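Side-chain contacts in enterotoxin-like toxin X (Staphylococcus aureus, PDB 5U75), which inhibits phagocytosis and killing by human neutrophils by binding several of their surface glycoproteins in a sialic acid-dependent manner: residues 41-46 / 88-93; 49-54 / 99-104; 67-72 / 76-81. One frame throughout, in Å; residues are numbered along the deposited sequence.

Contact 1 of 3, residues 41-46 / 88-93; sequences NGKSNK and EVVTLK
Lys43 and Glu88 reach for each other from opposite directions and meet in a salt bridge, with Lys43 NZ 3.3 Å from Glu88 OE2; the carboxylate oxygen is modelled too tightly, so its exact place is less sure. Lys43 runs straight as far as CE and then turns at its last torsion (chi4 71°), which swings the ammonium out of the line of the chain. Lys43 NZ also lies 4.1 Å from Val90 CG1, where the chain end brushes the buried side chain of Val90, and it has a second anionic partner in Glu94 of helix 92-104. A water bridges the lysine to the strand backbone: it accepts a weak bond from Lys43 NZ and donates to Val89 O at 3.0 Å. Asn41 and Thr91 stand too far apart to bond directly, Asn41 ND2 lying 4.5 Å from Thr91 OG1. Another water spans them, 2.6 Å from Thr91 OG1 and held only weakly by Asn41 ND2. Thr91 is the N-cap of helix 92-104, its OG1 also accepting from Glu94 N, and the next residue, Leu92, touches the bound sialic acid. The contact thus ties the hairpin of strands 39-40 and 43-44 to strand 89-91 and the start of helix 92-104, beside the glycan pocket. With one ammonium shared by two carboxylates and two water bridges alongside, the attraction is probably largely electrostatic and partly water-mediated.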
ATOM      1  N   ASN A  41      13.619  -5.488   4.339  1.00 29.66           N
ATOM      2  CA  ASN A  41      14.585  -5.023   5.362  1.00 31.17           C
ATOM      3  C   ASN A  41      14.467  -5.700   6.729  1.00 32.25           C
ATOM      4  O   ASN A  41      14.570  -5.040   7.764  1.00 34.64           O
ATOM      5  CB  ASN A  41      14.447  -3.510   5.578  1.00 34.06           C
ATOM      6  CG  ASN A  41      14.797  -2.701   4.356  1.00 35.03           C
ATOM      7  OD1 ASN A  41      15.463  -3.176   3.439  1.00 41.42           O
ATOM      8  ND2 ASN A  41      14.363  -1.449   4.351  1.00 38.17           N
ATOM      9  N   GLY A  42      14.215  -6.999   6.760  1.00 33.01           N
ATOM     10  CA  GLY A  42      14.076  -7.684   8.055  1.00 33.62           C
ATOM     11  C   GLY A  42      12.701  -7.604   8.709  1.00 33.86           C
ATOM     12  O   GLY A  42      12.477  -8.237   9.748  1.00 34.87           O
ATOM     13  N   LYS A  43      11.773  -6.840   8.118  1.00 29.40           N
ATOM     14  CA  LYS A  43      10.385  -6.880   8.531  1.00 27.04           C
ATOM     15  C   LYS A  43       9.655  -7.857   7.667  1.00 23.92           C
ATOM     16  O   LYS A  43      10.077  -8.123   6.556  1.00 23.74           O
ATOM     17  CB  LYS A  43       9.754  -5.509   8.404  1.00 28.33           C
ATOM     18  CG  LYS A  43      10.375  -4.551   9.387  1.00 31.11           C
ATOM     19  CD  LYS A  43       9.582  -3.279   9.427  1.00 34.00           C
ATOM     20  CE  LYS A  43      10.041  -2.381  10.575  1.00 34.06           C
ATOM     21  NZ  LYS A  43      11.377  -1.746  10.391  1.00 33.06           N
ATOM     22  N   SER A  44       8.554  -8.387   8.174  1.00 22.47           N
ATOM     23  CA  SER A  44       7.779  -9.339   7.410  1.00 22.64           C
ATOM     24  C   SER A  44       6.330  -9.326   7.808  1.00 21.04           C
ATOM     25  O   SER A  44       5.981  -8.884   8.907  1.00 22.00           O
ATOM     26  CB  SER A  44       8.352 -10.756   7.584  1.00 24.19           C
ATOM     27  OG  SER A  44       8.279 -11.128   8.931  1.00 26.10           O
ATOM     28  N   ASN A  45       5.497  -9.821   6.899  1.00 20.88           N
ATOM     29  CA  ASN A  45       4.090 -10.016   7.153  1.00 21.23           C
ATOM     30  C   ASN A  45       3.943 -11.231   8.070  1.00 22.87           C
ATOM     31  O   ASN A  45       4.141 -12.353   7.634  1.00 27.76           O
ATOM     32  CB  ASN A  45       3.346 -10.249   5.842  1.00 20.93           C
ATOM     33  CG  ASN A  45       1.853 -10.459   6.029  1.00 20.71           C
ATOM     34  OD1 ASN A  45       1.223  -9.885   6.922  1.00 20.48           O
ATOM     35  ND2 ASN A  45       1.277 -11.299   5.177  1.00 20.65           N
ATOM     36  N   LYS A  46       3.630 -10.993   9.329  1.00 22.61           N
ATOM     37  CA  LYS A  46       3.369 -12.074  10.277  1.00 23.91           C
ATOM     38  C   LYS A  46       1.930 -11.972  10.678  1.00 22.37           C
ATOM     39  O   LYS A  46       1.442 -10.866  10.877  1.00 20.11           O
ATOM     40  CB  LYS A  46       4.243 -11.907  11.508  1.00 26.75           C
ATOM     41  CG  LYS A  46       5.714 -12.078  11.217  1.00 30.47           C
ATOM     42  CD  LYS A  46       6.538 -11.753  12.447  1.00 35.01           C
ATOM     43  CE  LYS A  46       8.009 -11.617  12.084  1.00 37.81           C
ATOM     44  NZ  LYS A  46       8.837 -11.252  13.262  1.00 39.91           N
ATOM     45  N   GLU A  88       7.683   3.089  15.615  1.00 19.78           N
ATOM     46  CA  GLU A  88       9.103   3.335  15.390  1.00 19.29           C
ATOM     47  C   GLU A  88       9.264   4.204  14.175  1.00 18.83           C
ATOM     48  O   GLU A  88       8.316   4.364  13.402  1.00 16.32           O
ATOM     49  CB  GLU A  88       9.897   2.034  15.161  1.00 21.20           C
ATOM     50  CG  GLU A  88       9.453   1.228  13.973  1.00 21.72           C
ATOM     51  CD  GLU A  88      10.158  -0.120  13.857  1.00 25.55           C
ATOM     52  OE1 GLU A  88      11.174  -0.370  14.540  1.00 29.44           O
ATOM     53  OE2 GLU A  88       9.694  -0.938  13.064  1.00 23.43           O
ATOM     54  N   VAL A  89      10.486   4.697  13.979  1.00 18.51           N
ATOM     55  CA  VAL A  89      10.817   5.440  12.763  1.00 19.09           C
ATOM     56  C   VAL A  89      11.242   4.422  11.716  1.00 18.50           C
ATOM     57  O   VAL A  89      12.146   3.604  11.962  1.00 17.96           O
ATOM     58  CB  VAL A  89      11.884   6.523  13.023  1.00 20.04           C
ATOM     59  CG1 VAL A  89      12.233   7.263  11.746  1.00 20.28           C
ATOM     60  CG2 VAL A  89      11.380   7.499  14.069  1.00 21.45           C
ATOM     61  N   VAL A  90      10.545   4.439  10.578  1.00 16.77           N
ATOM     62  CA  VAL A  90      10.796   3.558   9.445  1.00 16.69           C
ATOM     63  C   VAL A  90      11.072   4.434   8.220  1.00 16.52           C
ATOM     64  O   VAL A  90      10.940   5.663   8.278  1.00 15.95           O
ATOM     65  CB  VAL A  90       9.614   2.585   9.164  1.00 17.73           C
ATOM     66  CG1 VAL A  90       9.289   1.743  10.398  1.00 18.91           C
ATOM     67  CG2 VAL A  90       8.355   3.322   8.697  1.00 17.99           C
ATOM     68  N   THR A  91      11.481   3.802   7.125  1.00 15.90           N
ATOM     69  CA  THR A  91      11.689   4.525   5.872  1.00 15.57           C
ATOM     70  C   THR A  91      10.414   4.514   5.044  1.00 15.52           C
ATOM     71  O   THR A  91       9.546   3.624   5.181  1.00 14.50           O
ATOM     72  CB  THR A  91      12.835   3.953   5.017  1.00 15.32           C
ATOM     73  OG1 THR A  91      12.514   2.645   4.567  1.00 14.88           O
ATOM     74  CG2 THR A  91      14.164   3.937   5.800  1.00 16.04           C
ATOM     75  N   LEU A  92      10.317   5.508   4.167  1.00 15.68           N
ATOM     76  CA  LEU A  92       9.253   5.527   3.166  1.00 15.54           C
ATOM     77  C   LEU A  92       9.322   4.306   2.233  1.00 15.51           C
ATOM     78  O   LEU A  92       8.293   3.792   1.811  1.00 14.64           O
ATOM     79  CB  LEU A  92       9.261   6.847   2.394  1.00 15.14           C
ATOM     80  CG  LEU A  92       8.156   7.035   1.340  1.00 15.06           C
ATOM     81  CD1 LEU A  92       6.773   6.793   1.935  1.00 15.16           C
ATOM     82  CD2 LEU A  92       8.274   8.450   0.785  1.00 15.06           C
ATOM     83  N   LYS A  93      10.523   3.787   1.953  1.00 16.16           N
ATOM     84  CA  LYS A  93      10.618   2.575   1.155  1.00 16.81           C
ATOM     85  C   LYS A  93       9.865   1.449   1.840  1.00 15.91           C
ATOM     86  O   LYS A  93       9.110   0.713   1.214  1.00 14.72           O
ATOM     87  CB  LYS A  93      12.066   2.169   0.890  1.00 18.61           C
ATOM     88  CG  LYS A  93      12.189   0.963  -0.023  1.00 20.99           C
ATOM     89  CD  LYS A  93      13.651   0.599  -0.273  1.00 23.47           C
ATOM     90  CE  LYS A  93      13.774  -0.466  -1.339  1.00 26.29           C
ATOM     91  NZ  LYS A  93      15.133  -1.090  -1.289  1.00 28.81           N
TER
HETATM   92  O   HOH W   1      14.603   1.309   3.749  1.00 28.26           O
HETATM   93  O   HOH W   2      13.141   0.928  10.932  1.00 36.58           O

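Contact 2 of 3, residues 49-54 / 99-104; sequences NWVYSE and IRFAHI
Trp50 and Phe101 meet as a T-shaped (edge-to-face) pair, the indole presenting its edge to the phenyl face. The six-membered ring of Trp50 and the Phe101 ring have centroids 5.3 Å apart and planes at 82°. The ring atom that touches is Trp50 CE3, which sits 3.8 Å above the plane of the Phe101 ring, displaced from the ring centre toward the rim. With CG anti to the backbone N (chi1 -178°), the Phe101 ring is carried out from helix 92-104 toward the loop. The tryptophan also approaches through its CB, 3.7 Å from Phe101 CD1, so stem and ring edge both lean on the phenyl group. Val51 adds a methyl at the phenyl rim, with CG2 3.8 Å from Phe101 CE1. Backbone joins in as well: Trp50 O lies in the phenyl plane at the ring edge, 3.6 Å from Phe101 CD1, and presses on the methyl of Ala102, with O to CB at 3.2 Å.

Around this cluster, Asn45 OD1 accepts a hydrogen bond from Trp50 N, and Asn45 also touches Phe101. Ala102 packs on Leu66 of strand 61-72. The loop of residues 49-54 is therefore laid against the last turns of the helix that packs on the mixed sheet of the beta-grasp domain. Trp50 O is buried here with no hydrogen-bond partner in the model, its neighbours across the contact being carbon atoms. Cohesion between loop and helix consequently comes from aromatic and aliphatic contact, with no polar pair between the two segments.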
ATOM      1  N   ASN A  49      -0.613  -9.301   9.520  1.00 16.67           N
ATOM      2  CA  ASN A  49      -0.540  -7.912   9.957  1.00 16.84           C
ATOM      3  C   ASN A  49      -0.375  -6.886   8.826  1.00 16.38           C
ATOM      4  O   ASN A  49      -0.654  -5.723   9.026  1.00 16.00           O
ATOM      5  CB  ASN A  49       0.606  -7.713  10.948  1.00 18.05           C
ATOM      6  CG  ASN A  49       0.233  -8.123  12.348  1.00 19.21           C
ATOM      7  OD1 ASN A  49      -0.943  -8.230  12.696  1.00 20.11           O
ATOM      8  ND2 ASN A  49       1.236  -8.345  13.161  1.00 20.71           N
ATOM      9  N   TRP A  50       0.115  -7.307   7.669  1.00 16.68           N
ATOM     10  CA  TRP A  50       0.214  -6.389   6.499  1.00 16.33           C
ATOM     11  C   TRP A  50      -1.018  -6.497   5.600  1.00 16.83           C
ATOM     12  O   TRP A  50      -0.987  -6.042   4.447  1.00 17.78           O
ATOM     13  CB  TRP A  50       1.448  -6.708   5.670  1.00 16.33           C
ATOM     14  CG  TRP A  50       2.783  -6.470   6.285  1.00 16.71           C
ATOM     15  CD1 TRP A  50       3.077  -6.066   7.561  1.00 16.81           C
ATOM     16  CD2 TRP A  50       4.033  -6.624   5.616  1.00 16.31           C
ATOM     17  NE1 TRP A  50       4.439  -5.951   7.705  1.00 16.39           N
ATOM     18  CE2 TRP A  50       5.050  -6.305   6.538  1.00 15.84           C
ATOM     19  CE3 TRP A  50       4.392  -7.012   4.316  1.00 15.89           C
ATOM     20  CZ2 TRP A  50       6.416  -6.342   6.194  1.00 16.11           C
ATOM     21  CZ3 TRP A  50       5.742  -7.061   3.979  1.00 16.95           C
ATOM     22  CH2 TRP A  50       6.737  -6.723   4.915  1.00 16.27           C
ATOM     23  N   VAL A  51      -2.101  -7.097   6.093  1.00 16.39           N
ATOM     24  CA  VAL A  51      -3.302  -7.330   5.280  1.00 16.65           C
ATOM     25  C   VAL A  51      -4.542  -6.819   6.023  1.00 17.29           C
ATOM     26  O   VAL A  51      -5.257  -5.905   5.546  1.00 16.82           O
ATOM     27  CB  VAL A  51      -3.446  -8.840   4.908  1.00 17.05           C
ATOM     28  CG1 VAL A  51      -4.751  -9.115   4.169  1.00 17.67           C
ATOM     29  CG2 VAL A  51      -2.259  -9.339   4.094  1.00 17.82           C
ATOM     30  N   TYR A  52      -4.830  -7.413   7.185  1.00 16.73           N
ATOM     31  CA  TYR A  52      -6.040  -7.067   7.938  1.00 16.85           C
ATOM     32  C   TYR A  52      -6.017  -7.773   9.302  1.00 16.92           C
ATOM     33  O   TYR A  52      -5.779  -8.972   9.375  1.00 15.93           O
ATOM     34  CB  TYR A  52      -7.339  -7.470   7.183  1.00 17.85           C
ATOM     35  CG  TYR A  52      -8.612  -7.125   7.925  1.00 18.28           C
ATOM     36  CD1 TYR A  52      -9.213  -8.040   8.828  1.00 18.62           C
ATOM     37  CD2 TYR A  52      -9.219  -5.898   7.760  1.00 18.56           C
ATOM     38  CE1 TYR A  52     -10.366  -7.703   9.522  1.00 18.63           C
ATOM     39  CE2 TYR A  52     -10.359  -5.553   8.456  1.00 18.85           C
ATOM     40  CZ  TYR A  52     -10.939  -6.458   9.323  1.00 19.19           C
ATOM     41  OH  TYR A  52     -12.072  -6.089  10.006  1.00 20.48           O
ATOM     42  N   SER A  53      -6.318  -7.020  10.343  1.00 17.17           N
ATOM     43  CA  SER A  53      -6.438  -7.564  11.681  1.00 18.51           C
ATOM     44  C   SER A  53      -7.392  -6.740  12.507  1.00 18.89           C
ATOM     45  O   SER A  53      -7.497  -5.534  12.304  1.00 19.25           O
ATOM     46  CB  SER A  53      -5.053  -7.605  12.351  1.00 18.46           C
ATOM     47  OG  SER A  53      -5.156  -8.185  13.643  1.00 18.09           O
ATOM     48  N   GLU A  54      -8.099  -7.417  13.417  1.00 18.73           N
ATOM     49  CA  GLU A  54      -8.898  -6.805  14.456  1.00 20.09           C
ATOM     50  C   GLU A  54      -8.346  -7.129  15.841  1.00 19.56           C
ATOM     51  O   GLU A  54      -8.997  -6.836  16.846  1.00 20.01           O
ATOM     52  CB  GLU A  54     -10.328  -7.330  14.376  1.00 22.81           C
ATOM     53  CG  GLU A  54     -11.058  -6.919  13.116  1.00 25.74           C
ATOM     54  CD  GLU A  54     -12.386  -7.646  12.920  1.00 29.12           C
ATOM     55  OE1 GLU A  54     -12.934  -8.201  13.889  1.00 30.52           O
ATOM     56  OE2 GLU A  54     -12.879  -7.667  11.784  1.00 29.24           O
ATOM     57  N   ILE A  99       2.348  -0.929   2.523  1.00 13.65           N
ATOM     58  CA  ILE A  99       1.072  -0.429   2.043  1.00 13.63           C
ATOM     59  C   ILE A  99       0.685  -1.076   0.720  1.00 13.41           C
ATOM     60  O   ILE A  99      -0.441  -1.556   0.588  1.00 14.02           O
ATOM     61  CB  ILE A  99       1.055   1.102   1.933  1.00 13.59           C
ATOM     62  CG1 ILE A  99       1.041   1.698   3.339  1.00 13.44           C
ATOM     63  CG2 ILE A  99      -0.162   1.589   1.139  1.00 13.96           C
ATOM     64  CD1 ILE A  99       1.385   3.172   3.379  1.00 13.58           C
ATOM     65  N   ARG A 100       1.586  -1.101  -0.252  1.00 13.37           N
ATOM     66  CA  ARG A 100       1.232  -1.694  -1.552  1.00 14.18           C
ATOM     67  C   ARG A 100       1.003  -3.193  -1.445  1.00 14.40           C
ATOM     68  O   ARG A 100       0.121  -3.730  -2.122  1.00 14.19           O
ATOM     69  CB  ARG A 100       2.254  -1.345  -2.630  1.00 14.14           C
ATOM     70  CG  ARG A 100       2.404   0.137  -2.840  1.00 14.58           C
ATOM     71  CD  ARG A 100       2.905   0.492  -4.226  1.00 14.28           C
ATOM     72  NE  ARG A 100       3.573   1.772  -4.231  1.00 14.48           N
ATOM     73  CZ  ARG A 100       3.904   2.483  -5.308  1.00 15.13           C
ATOM     74  NH1 ARG A 100       3.568   2.086  -6.528  1.00 14.49           N
ATOM     75  NH2 ARG A 100       4.559   3.622  -5.146  1.00 15.71           N
ATOM     76  N   PHE A 101       1.748  -3.876  -0.560  1.00 14.09           N
ATOM     77  CA  PHE A 101       1.473  -5.280  -0.259  1.00 14.57           C
ATOM     78  C   PHE A 101       0.014  -5.511   0.180  1.00 14.22           C
ATOM     79  O   PHE A 101      -0.658  -6.428  -0.309  1.00 15.57           O
ATOM     80  CB  PHE A 101       2.445  -5.787   0.822  1.00 15.00           C
ATOM     81  CG  PHE A 101       2.267  -7.230   1.163  1.00 15.77           C
ATOM     82  CD1 PHE A 101       1.329  -7.631   2.117  1.00 15.73           C
ATOM     83  CD2 PHE A 101       3.052  -8.208   0.545  1.00 16.60           C
ATOM     84  CE1 PHE A 101       1.172  -8.974   2.449  1.00 17.37           C
ATOM     85  CE2 PHE A 101       2.901  -9.546   0.880  1.00 17.14           C
ATOM     86  CZ  PHE A 101       1.966  -9.933   1.830  1.00 17.43           C
ATOM     87  N   ALA A 102      -0.478  -4.644   1.067  1.00 14.25           N
ATOM     88  CA  ALA A 102      -1.879  -4.688   1.514  1.00 14.52           C
ATOM     89  C   ALA A 102      -2.872  -4.475   0.362  1.00 14.43           C
ATOM     90  O   ALA A 102      -3.919  -5.136   0.299  1.00 15.71           O
ATOM     91  CB  ALA A 102      -2.103  -3.675   2.609  1.00 14.33           C
ATOM     92  N   HIS A 103      -2.528  -3.591  -0.568  1.00 15.07           N
ATOM     93  CA  HIS A 103      -3.345  -3.422  -1.793  1.00 15.82           C
ATOM     94  C   HIS A 103      -3.351  -4.646  -2.691  1.00 16.21           C
ATOM     95  O   HIS A 103      -4.417  -5.062  -3.184  1.00 16.55           O
ATOM     96  CB  HIS A 103      -2.919  -2.189  -2.580  1.00 16.07           C
ATOM     97  CG  HIS A 103      -3.304  -0.904  -1.929  1.00 17.07           C
ATOM     98  ND1 HIS A 103      -4.399  -0.169  -2.324  1.00 18.04           N
ATOM     99  CD2 HIS A 103      -2.758  -0.227  -0.892  1.00 17.91           C
ATOM    100  CE1 HIS A 103      -4.496   0.912  -1.579  1.00 18.09           C
ATOM    101  NE2 HIS A 103      -3.511   0.903  -0.700  1.00 18.53           N
ATOM    102  N   ILE A 104      -2.178  -5.244  -2.900  1.00 16.54           N
ATOM    103  CA  ILE A 104      -2.075  -6.485  -3.654  1.00 17.34           C
ATOM    104  C   ILE A 104      -3.001  -7.561  -3.073  1.00 18.37           C
ATOM    105  O   ILE A 104      -3.603  -8.338  -3.847  1.00 18.15           O
ATOM    106  CB  ILE A 104      -0.600  -6.974  -3.793  1.00 17.55           C
ATOM    107  CG1 ILE A 104       0.158  -6.054  -4.757  1.00 17.76           C
ATOM    108  CG2 ILE A 104      -0.538  -8.441  -4.268  1.00 19.03           C
ATOM    109  CD1 ILE A 104       1.652  -6.288  -4.827  1.00 18.49           C
TER

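Contact 3 of 3, residues 67-72 / 76-81; sequences EGTYTV and VYTPKR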
ATOM      1  N   GLU A  67      -8.332   3.288   3.632  0.50 16.83           N
ATOM      2  CA  GLU A  67      -9.712   3.723   3.425  0.50 17.44           C
ATOM      3  C   GLU A  67      -9.804   4.353   2.037  0.50 16.63           C
ATOM      4  O   GLU A  67      -9.281   5.433   1.809  0.50 15.51           O
ATOM      5  CB  GLU A  67     -10.110   4.728   4.511  0.50 19.19           C
ATOM      6  CG  GLU A  67      -9.980   4.175   5.925  0.50 20.77           C
ATOM      7  CD  GLU A  67     -10.430   5.163   6.982  0.50 22.35           C
ATOM      8  OE1 GLU A  67      -9.719   5.304   7.999  0.50 22.07           O
ATOM      9  OE2 GLU A  67     -11.487   5.808   6.788  0.50 23.83           O
ATOM     10  N   GLY A  68     -10.444   3.662   1.104  1.00 16.19           N
ATOM     11  CA  GLY A  68     -10.480   4.152  -0.261  1.00 16.21           C
ATOM     12  C   GLY A  68     -11.284   3.306  -1.194  1.00 15.94           C
ATOM     13  O   GLY A  68     -12.042   2.422  -0.771  1.00 16.15           O
ATOM     14  N   THR A  69     -11.080   3.578  -2.479  1.00 15.71           N
ATOM     15  CA  THR A  69     -11.784   2.915  -3.547  1.00 16.83           C
ATOM     16  C   THR A  69     -10.828   2.416  -4.635  1.00 16.32           C
ATOM     17  O   THR A  69      -9.800   3.041  -4.931  1.00 15.03           O
ATOM     18  CB  THR A  69     -12.818   3.872  -4.196  1.00 17.04           C
ATOM     19  OG1 THR A  69     -12.172   5.066  -4.611  1.00 16.91           O
ATOM     20  CG2 THR A  69     -13.908   4.236  -3.191  1.00 18.52           C
ATOM     21  N   TYR A  70     -11.201   1.274  -5.189  1.00 16.21           N
ATOM     22  CA  TYR A  70     -10.563   0.653  -6.337  1.00 16.87           C
ATOM     23  C   TYR A  70     -11.692   0.453  -7.352  1.00 16.95           C
ATOM     24  O   TYR A  70     -12.597  -0.337  -7.126  1.00 16.81           O
ATOM     25  CB  TYR A  70      -9.948  -0.690  -5.947  1.00 17.06           C
ATOM     26  CG  TYR A  70      -9.252  -1.442  -7.059  1.00 18.53           C
ATOM     27  CD1 TYR A  70      -8.337  -0.802  -7.900  1.00 19.92           C
ATOM     28  CD2 TYR A  70      -9.473  -2.801  -7.258  1.00 19.84           C
ATOM     29  CE1 TYR A  70      -7.688  -1.491  -8.912  1.00 20.14           C
ATOM     30  CE2 TYR A  70      -8.816  -3.490  -8.262  1.00 21.47           C
ATOM     31  CZ  TYR A  70      -7.910  -2.823  -9.066  1.00 21.12           C
ATOM     32  OH  TYR A  70      -7.271  -3.505 -10.057  1.00 22.86           O
ATOM     33  N   THR A  71     -11.637   1.195  -8.451  1.00 18.60           N
ATOM     34  CA  THR A  71     -12.749   1.228  -9.409  1.00 18.93           C
ATOM     35  C   THR A  71     -12.267   0.538 -10.665  1.00 19.97           C
ATOM     36  O   THR A  71     -11.292   0.986 -11.248  1.00 21.75           O
ATOM     37  CB  THR A  71     -13.173   2.678  -9.694  1.00 19.15           C
ATOM     38  OG1 THR A  71     -13.547   3.319  -8.475  1.00 19.63           O
ATOM     39  CG2 THR A  71     -14.390   2.727 -10.653  1.00 19.25           C
ATOM     40  N   VAL A  72     -12.929  -0.551 -11.061  1.00 19.17           N
ATOM     41  CA  VAL A  72     -12.534  -1.330 -12.233  1.00 19.48           C
ATOM     42  C   VAL A  72     -13.621  -1.198 -13.289  1.00 19.21           C
ATOM     43  O   VAL A  72     -14.787  -1.531 -13.029  1.00 18.49           O
ATOM     44  CB  VAL A  72     -12.311  -2.809 -11.904  1.00 20.65           C
ATOM     45  CG1 VAL A  72     -11.840  -3.570 -13.135  1.00 20.83           C
ATOM     46  CG2 VAL A  72     -11.270  -2.954 -10.782  1.00 21.23           C
ATOM     47  N   VAL A  76     -17.176   0.702  -8.684  1.00 16.79           N
ATOM     48  CA  VAL A  76     -16.417   0.957  -7.471  1.00 17.10           C
ATOM     49  C   VAL A  76     -16.412  -0.253  -6.515  1.00 17.39           C
ATOM     50  O   VAL A  76     -17.462  -0.812  -6.188  1.00 17.35           O
ATOM     51  CB  VAL A  76     -16.952   2.202  -6.725  1.00 17.09           C
ATOM     52  CG1 VAL A  76     -16.245   2.372  -5.381  1.00 17.11           C
ATOM     53  CG2 VAL A  76     -16.758   3.448  -7.574  1.00 17.60           C
ATOM     54  N   TYR A  77     -15.215  -0.622  -6.056  1.00 17.54           N
ATOM     55  CA  TYR A  77     -15.020  -1.575  -4.957  1.00 17.89           C
ATOM     56  C   TYR A  77     -14.401  -0.841  -3.766  1.00 17.63           C
ATOM     57  O   TYR A  77     -13.687   0.148  -3.926  1.00 15.83           O
ATOM     58  CB  TYR A  77     -14.162  -2.756  -5.410  1.00 19.34           C
ATOM     59  CG  TYR A  77     -14.834  -3.440  -6.566  1.00 21.07           C
ATOM     60  CD1 TYR A  77     -15.835  -4.391  -6.341  1.00 21.67           C
ATOM     61  CD2 TYR A  77     -14.533  -3.094  -7.882  1.00 22.27           C
ATOM     62  CE1 TYR A  77     -16.487  -5.008  -7.394  1.00 23.59           C
ATOM     63  CE2 TYR A  77     -15.183  -3.715  -8.949  1.00 22.58           C
ATOM     64  CZ  TYR A  77     -16.169  -4.656  -8.690  1.00 24.52           C
ATOM     65  OH  TYR A  77     -16.841  -5.266  -9.732  1.00 27.41           O
ATOM     66  N   THR A  78     -14.709  -1.323  -2.569  1.00 18.47           N
ATOM     67  CA  THR A  78     -14.306  -0.672  -1.329  1.00 19.27           C
ATOM     68  C   THR A  78     -13.623  -1.722  -0.420  1.00 20.40           C
ATOM     69  O   THR A  78     -14.173  -2.107   0.595  1.00 20.53           O
ATOM     70  CB  THR A  78     -15.523  -0.031  -0.612  1.00 20.12           C
ATOM     71  OG1 THR A  78     -16.538  -1.022  -0.383  1.00 20.49           O
ATOM     72  CG2 THR A  78     -16.099   1.083  -1.459  1.00 20.80           C
ATOM     73  N   PRO A  79     -12.443  -2.221  -0.827  1.00 21.28           N
ATOM     74  CA  PRO A  79     -11.787  -3.292  -0.052  1.00 21.68           C
ATOM     75  C   PRO A  79     -11.388  -2.784   1.328  1.00 20.91           C
ATOM     76  O   PRO A  79     -11.012  -1.635   1.443  1.00 21.10           O
ATOM     77  CB  PRO A  79     -10.569  -3.659  -0.913  1.00 22.94           C
ATOM     78  CG  PRO A  79     -10.295  -2.446  -1.748  1.00 22.84           C
ATOM     79  CD  PRO A  79     -11.630  -1.792  -1.987  1.00 22.71           C
ATOM     80  N   LYS A  80     -11.523  -3.619   2.358  1.00 19.46           N
ATOM     81  CA  LYS A  80     -11.179  -3.228   3.724  1.00 19.08           C
ATOM     82  C   LYS A  80      -9.869  -3.931   4.095  1.00 17.30           C
ATOM     83  O   LYS A  80      -9.776  -5.164   4.088  1.00 17.25           O
ATOM     84  CB  LYS A  80     -12.319  -3.586   4.684  1.00 20.76           C
ATOM     85  N   ARG A  81      -8.841  -3.126   4.330  1.00 16.25           N
ATOM     86  CA  ARG A  81      -7.506  -3.623   4.660  1.00 15.96           C
ATOM     87  C   ARG A  81      -6.884  -2.678   5.663  1.00 14.88           C
ATOM     88  O   ARG A  81      -7.239  -1.505   5.745  1.00 13.66           O
ATOM     89  CB  ARG A  81      -6.624  -3.701   3.417  1.00 16.08           C
ATOM     90  CG  ARG A  81      -7.060  -4.709   2.360  1.00 16.56           C
ATOM     91  CD  ARG A  81      -6.942  -6.145   2.836  1.00 17.27           C
ATOM     92  NE  ARG A  81      -7.247  -7.116   1.791  1.00 17.00           N
ATOM     93  CZ  ARG A  81      -8.468  -7.512   1.409  1.00 18.12           C
ATOM     94  NH1 ARG A  81      -9.561  -7.008   1.943  1.00 18.87           N
ATOM     95  NH2 ARG A  81      -8.592  -8.427   0.448  1.00 19.15           N
TER
HETATM   96  O   HOH W   3     -10.864   0.907   1.939  1.00 29.36           O
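Tyr70 and Tyr77 exchange two backbone hydrogen bonds. Tyr70 N donates to Tyr77 O at 3.0 Å, nearly straight at 171°, and Tyr77 N returns the bond to Tyr70 O at 2.8 Å with a more bent N-H...O angle of 152°. Tyr77 O takes a further CA-H...O contact from Thr69 CA, 3.4 Å away. Tyr70 O, besides accepting from Tyr77 N, lies at the edge of the Tyr77 ring and in its plane. That ring also touches Val72, through Tyr77 CE2 at 4.2 Å from Val72 CB.

The two tyrosines are a hydrogen-bonded pair of an antiparallel beta hairpin, strands 61-72 and 75-86, at one margin of the mixed sheet of the beta-grasp domain. On its other side, strand 61-72 bonds to strand 151-160, where Thr69 and Thr71 make backbone hydrogen bonds. Thr71 and Val76 form the neighbouring non-hydrogen-bonded pair, whose side chains touch in van der Waals contact: Thr71 OG1 is turned beside its backbone N (chi1 -58°) and comes within 3.3 Å of Val76 CG2. The other methyl of this valine, Val76 CG1, reaches back to Thr69 CG2 at 3.7 Å.

Beyond Tyr77 the second strand leaves the regular ladder, and water takes over the bridging. One water accepts from Gly68 N at 2.9 Å and lies close to Pro79 O, to which it probably donates. Arg81 folds back on its own segment, NH1 donating to the carbonyl of Lys80 while NE bonds to Ser105 OG.

How the contacts relate
Contacts 1 and 2 both fasten the chain before strand 61-72 to the region of helix 92-104, the first at strand 89-91 and the N-cap that starts the helix, the second at the helix's last turns. They meet through Asn45 and Trp50. Contact 1 lies at the surface and relies on charge and water; contact 2, nearer the centre of the chain, is partly buried and largely apolar. Contact 3 is partly buried too, but lies farther out and on the other side of the centre from contact 1, and is held mainly by backbone bonds within the sheet. It adjoins contact 2, where Arg81 packs on Val51 and Ala102, whereas contacts 1 and 3 do not touch.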